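Local coordinates for conserved domain protein (Porphyromonas gingivalis, PDB 3PNN) that is probably a cytoplasmic glycosyltransferase with a Rossmann-like alpha/beta/alpha fold, forming glycosidic linkages by transfer of a sugar, at residues Gly31-Asp42 against Thr293-Phe303. Numbering follows the deposited sequence. Where two conformers were deposited one is given.
Sequences GGDTIMDYSVYD and TEAGEYPTKLF
The C-terminal tail 298-303 passes the loop before helix 35-46 and crosses over its first two turns, with the CA atoms of Gly-31 and Lys-301 4.6 Å apart. The Asp-33 carboxylate takes two backbone N-H groups. Leu-302 N gives a nearly straight bond to Asp-33 OD2 (2.9 Å), from above the carboxylate plane, 42° out of it. Phe-303 N gives a weak one to OD1. Leu-302 wedges between two tyrosines: its CD1 sits over the centre of the Tyr-38 ring, 3.5 Å from the centroid. Tyr-41, its CG anti to the backbone N (chi1 -170°), offers a ring face to Leu-302 CD2, toward the rim. Tyr-38 turns its ring edge to the face of Tyr-298 in a T-shaped stack, planes at 87°. Tyr-298 OH donates a very short bond to Asp-42 OD2 (2.5 Å). Asp-42 is also salt-bridged to Arg-45. Phe-303 directs its ring edge at the helix backbone, with CE2 3.3 Å from Asp-37 O, and meets Tyr-71 edge-to-face. One water joins Tyr-38 OH, Pro-299 O and Thr-293 OG1, itself hydrogen-bonded to Leu-289 O; another donates to Asp-33 OD1 and Phe-303 OXT. Thr-34 and Asp-37 close a capping box; Asp-37 OD1 also bonds Tyr-71 OH and Lys-70. Carboxylates thus hold the tail at Tyr-298 and Leu-302, more weakly at Phe-303. The second water probably eases repulsion between Asp-33 and the terminal carboxylate.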
# COMPACT_ATOMS: atom_id res chain seq x y z
N GLY A 31 -16.67 -2.74 17.15
CA GLY A 31 -17.97 -2.34 16.65
C GLY A 31 -18.31 -2.98 15.32
O GLY A 31 -19.32 -2.65 14.69
N GLY A 32 -17.47 -3.90 14.87
CA GLY A 32 -17.71 -4.58 13.61
C GLY A 32 -17.14 -3.87 12.40
O GLY A 32 -17.48 -4.21 11.27
N ASP A 33 -16.26 -2.89 12.62
CA ASP A 33 -15.61 -2.20 11.50
C ASP A 33 -14.41 -2.99 10.96
O ASP A 33 -13.76 -3.73 11.69
CB ASP A 33 -15.19 -0.79 11.92
CG ASP A 33 -16.39 0.04 12.40
OD1 ASP A 33 -17.18 0.50 11.55
OD2 ASP A 33 -16.54 0.23 13.63
N THR A 34 -14.13 -2.82 9.66
CA THR A 34 -13.03 -3.50 9.00
C THR A 34 -11.72 -2.72 9.14
O THR A 34 -11.72 -1.55 9.51
CB THR A 34 -13.29 -3.62 7.49
OG1 THR A 34 -13.31 -2.31 6.91
CG2 THR A 34 -14.66 -4.30 7.25
N ILE A 35 -10.60 -3.36 8.82
CA ILE A 35 -9.32 -2.66 8.84
C ILE A 35 -9.36 -1.44 7.92
O ILE A 35 -8.88 -0.36 8.28
CB ILE A 35 -8.16 -3.58 8.47
CG1 ILE A 35 -7.88 -4.52 9.64
CG2 ILE A 35 -6.91 -2.76 8.12
CD1 ILE A 35 -6.89 -5.59 9.34
N MSE A 36 -9.94 -1.61 6.73
CA MSE A 36 -10.08 -0.50 5.79
C MSE A 36 -10.79 0.69 6.44
O MSE A 36 -10.41 1.85 6.22
CB MSE A 36 -10.82 -0.94 4.52
CG MSE A 36 -11.12 0.24 3.60
SE MSE A 36 -12.36 -0.28 2.19
CE MSE A 36 -11.21 -1.60 1.37
N ASP A 37 -11.82 0.40 7.22
CA ASP A 37 -12.57 1.43 7.94
C ASP A 37 -11.67 2.26 8.87
O ASP A 37 -11.82 3.48 8.93
CB ASP A 37 -13.70 0.82 8.79
CG ASP A 37 -14.85 0.27 7.94
OD1 ASP A 37 -15.01 0.68 6.76
OD2 ASP A 37 -15.60 -0.57 8.47
N TYR A 38 -10.79 1.60 9.61
CA TYR A 38 -9.83 2.34 10.46
C TYR A 38 -8.95 3.26 9.61
O TYR A 38 -8.70 4.40 10.00
CB TYR A 38 -8.99 1.39 11.33
CG TYR A 38 -9.85 0.79 12.41
CD1 TYR A 38 -10.00 1.43 13.64
CD2 TYR A 38 -10.58 -0.38 12.17
CE1 TYR A 38 -10.83 0.90 14.63
CE2 TYR A 38 -11.42 -0.91 13.17
CZ TYR A 38 -11.54 -0.27 14.38
OH TYR A 38 -12.37 -0.78 15.36
N SER A 39 -8.51 2.79 8.45
CA SER A 39 -7.68 3.64 7.57
C SER A 39 -8.43 4.87 7.11
O SER A 39 -7.90 5.98 7.13
CB SER A 39 -7.20 2.86 6.35
OG SER A 39 -6.24 1.89 6.73
N VAL A 40 -9.67 4.67 6.66
CA VAL A 40 -10.47 5.79 6.17
C VAL A 40 -10.77 6.77 7.30
O VAL A 40 -10.65 7.98 7.12
CB VAL A 40 -11.78 5.31 5.48
CG1 VAL A 40 -12.66 6.51 5.12
CG2 VAL A 40 -11.43 4.48 4.24
N TYR A 41 -11.14 6.25 8.46
CA TYR A 41 -11.37 7.11 9.62
C TYR A 41 -10.14 7.98 9.92
O TYR A 41 -10.25 9.19 10.14
CB TYR A 41 -11.74 6.24 10.84
CG TYR A 41 -12.24 7.02 12.04
CD1 TYR A 41 -13.60 7.33 12.18
CD2 TYR A 41 -11.37 7.43 13.03
CE1 TYR A 41 -14.06 8.04 13.27
CE2 TYR A 41 -11.82 8.15 14.13
CZ TYR A 41 -13.17 8.45 14.24
OH TYR A 41 -13.62 9.15 15.33
N ASP A 42 -8.97 7.35 9.96
CA ASP A 42 -7.76 8.12 10.29
C ASP A 42 -7.37 9.06 9.15
O ASP A 42 -6.86 10.16 9.40
CB ASP A 42 -6.59 7.18 10.65
CG ASP A 42 -6.70 6.65 12.08
OD1 ASP A 42 -7.33 7.32 12.92
OD2 ASP A 42 -6.15 5.57 12.36
N THR A 293 -9.45 1.03 21.28
CA THR A 293 -10.80 1.56 21.44
C THR A 293 -11.06 1.87 22.92
O THR A 293 -11.60 2.92 23.25
CB THR A 293 -11.86 0.60 20.88
OG1 THR A 293 -11.62 0.41 19.47
CG2 THR A 293 -13.27 1.16 21.09
N GLU A 294 -10.68 0.95 23.80
CA GLU A 294 -10.83 1.19 25.24
C GLU A 294 -10.00 2.40 25.70
O GLU A 294 -10.36 3.09 26.66
CB GLU A 294 -10.46 -0.07 26.04
CG GLU A 294 -11.49 -1.20 25.91
CD GLU A 294 -11.00 -2.54 26.45
OE1 GLU A 294 -9.82 -2.65 26.85
OE2 GLU A 294 -11.80 -3.51 26.45
N ALA A 295 -8.91 2.68 25.00
CA ALA A 295 -8.06 3.83 25.33
C ALA A 295 -8.58 5.14 24.74
O ALA A 295 -7.98 6.19 24.95
CB ALA A 295 -6.63 3.59 24.88
N GLY A 296 -9.68 5.07 23.99
CA GLY A 296 -10.27 6.26 23.41
C GLY A 296 -9.71 6.72 22.08
O GLY A 296 -10.08 7.80 21.61
N GLU A 297 -8.85 5.92 21.46
CA GLU A 297 -8.24 6.30 20.18
C GLU A 297 -9.28 6.27 19.06
O GLU A 297 -9.17 7.03 18.09
CB GLU A 297 -7.05 5.39 19.84
CG GLU A 297 -6.36 5.66 18.48
CD GLU A 297 -5.30 6.75 18.53
OE1 GLU A 297 -5.35 7.60 19.44
OE2 GLU A 297 -4.41 6.76 17.65
N TYR A 298 -10.29 5.41 19.20
CA TYR A 298 -11.37 5.28 18.23
C TYR A 298 -12.68 5.13 18.97
O TYR A 298 -12.70 4.58 20.07
CB TYR A 298 -11.19 4.03 17.34
CG TYR A 298 -9.92 4.05 16.54
CD1 TYR A 298 -9.84 4.74 15.34
CD2 TYR A 298 -8.79 3.40 17.00
CE1 TYR A 298 -8.67 4.79 14.61
CE2 TYR A 298 -7.60 3.44 16.28
CZ TYR A 298 -7.55 4.13 15.09
OH TYR A 298 -6.38 4.17 14.39
N PRO A 299 -13.79 5.57 18.36
CA PRO A 299 -15.11 5.23 18.91
C PRO A 299 -15.41 3.76 18.67
O PRO A 299 -14.80 3.14 17.79
CB PRO A 299 -16.05 6.09 18.07
CG PRO A 299 -15.36 6.22 16.76
CD PRO A 299 -13.90 6.37 17.13
N THR A 300 -16.33 3.18 19.44
CA THR A 300 -16.65 1.77 19.25
C THR A 300 -17.13 1.47 17.83
O THR A 300 -16.74 0.46 17.24
CB THR A 300 -17.69 1.26 20.25
OG1 THR A 300 -17.16 1.36 21.57
CG2 THR A 300 -18.04 -0.21 19.96
N LYS A 301 -17.96 2.34 17.28
CA LYS A 301 -18.42 2.18 15.90
C LYS A 301 -17.92 3.35 15.07
O LYS A 301 -18.18 4.51 15.39
CB LYS A 301 -19.94 2.11 15.82
CG LYS A 301 -20.53 0.86 16.44
CD LYS A 301 -22.04 0.81 16.25
CE LYS A 301 -22.63 -0.39 16.99
NZ LYS A 301 -22.13 -0.44 18.40
N LEU A 302 -17.21 3.05 13.99
CA LEU A 302 -16.62 4.07 13.13
C LEU A 302 -17.63 4.59 12.11
O LEU A 302 -17.83 5.80 11.98
CB LEU A 302 -15.41 3.52 12.39
CG LEU A 302 -14.24 2.92 13.17
CD1 LEU A 302 -13.16 2.45 12.20
CD2 LEU A 302 -13.66 3.92 14.16
N PHE A 303 -18.24 3.66 11.37
CA PHE A 303 -19.18 4.00 10.31
C PHE A 303 -20.47 3.19 10.45
O PHE A 303 -21.51 3.54 9.88
CB PHE A 303 -18.55 3.74 8.94
CG PHE A 303 -17.30 4.55 8.70
CD1 PHE A 303 -17.38 5.90 8.38
CD2 PHE A 303 -16.06 3.97 8.81
CE1 PHE A 303 -16.24 6.65 8.16
CE2 PHE A 303 -14.91 4.71 8.59
CZ PHE A 303 -15.00 6.06 8.27
OXT PHE A 303 -20.51 2.16 11.14
O HOH W 1 -19.87 0.50 13.15
O HOH W 2 -13.05 0.80 17.39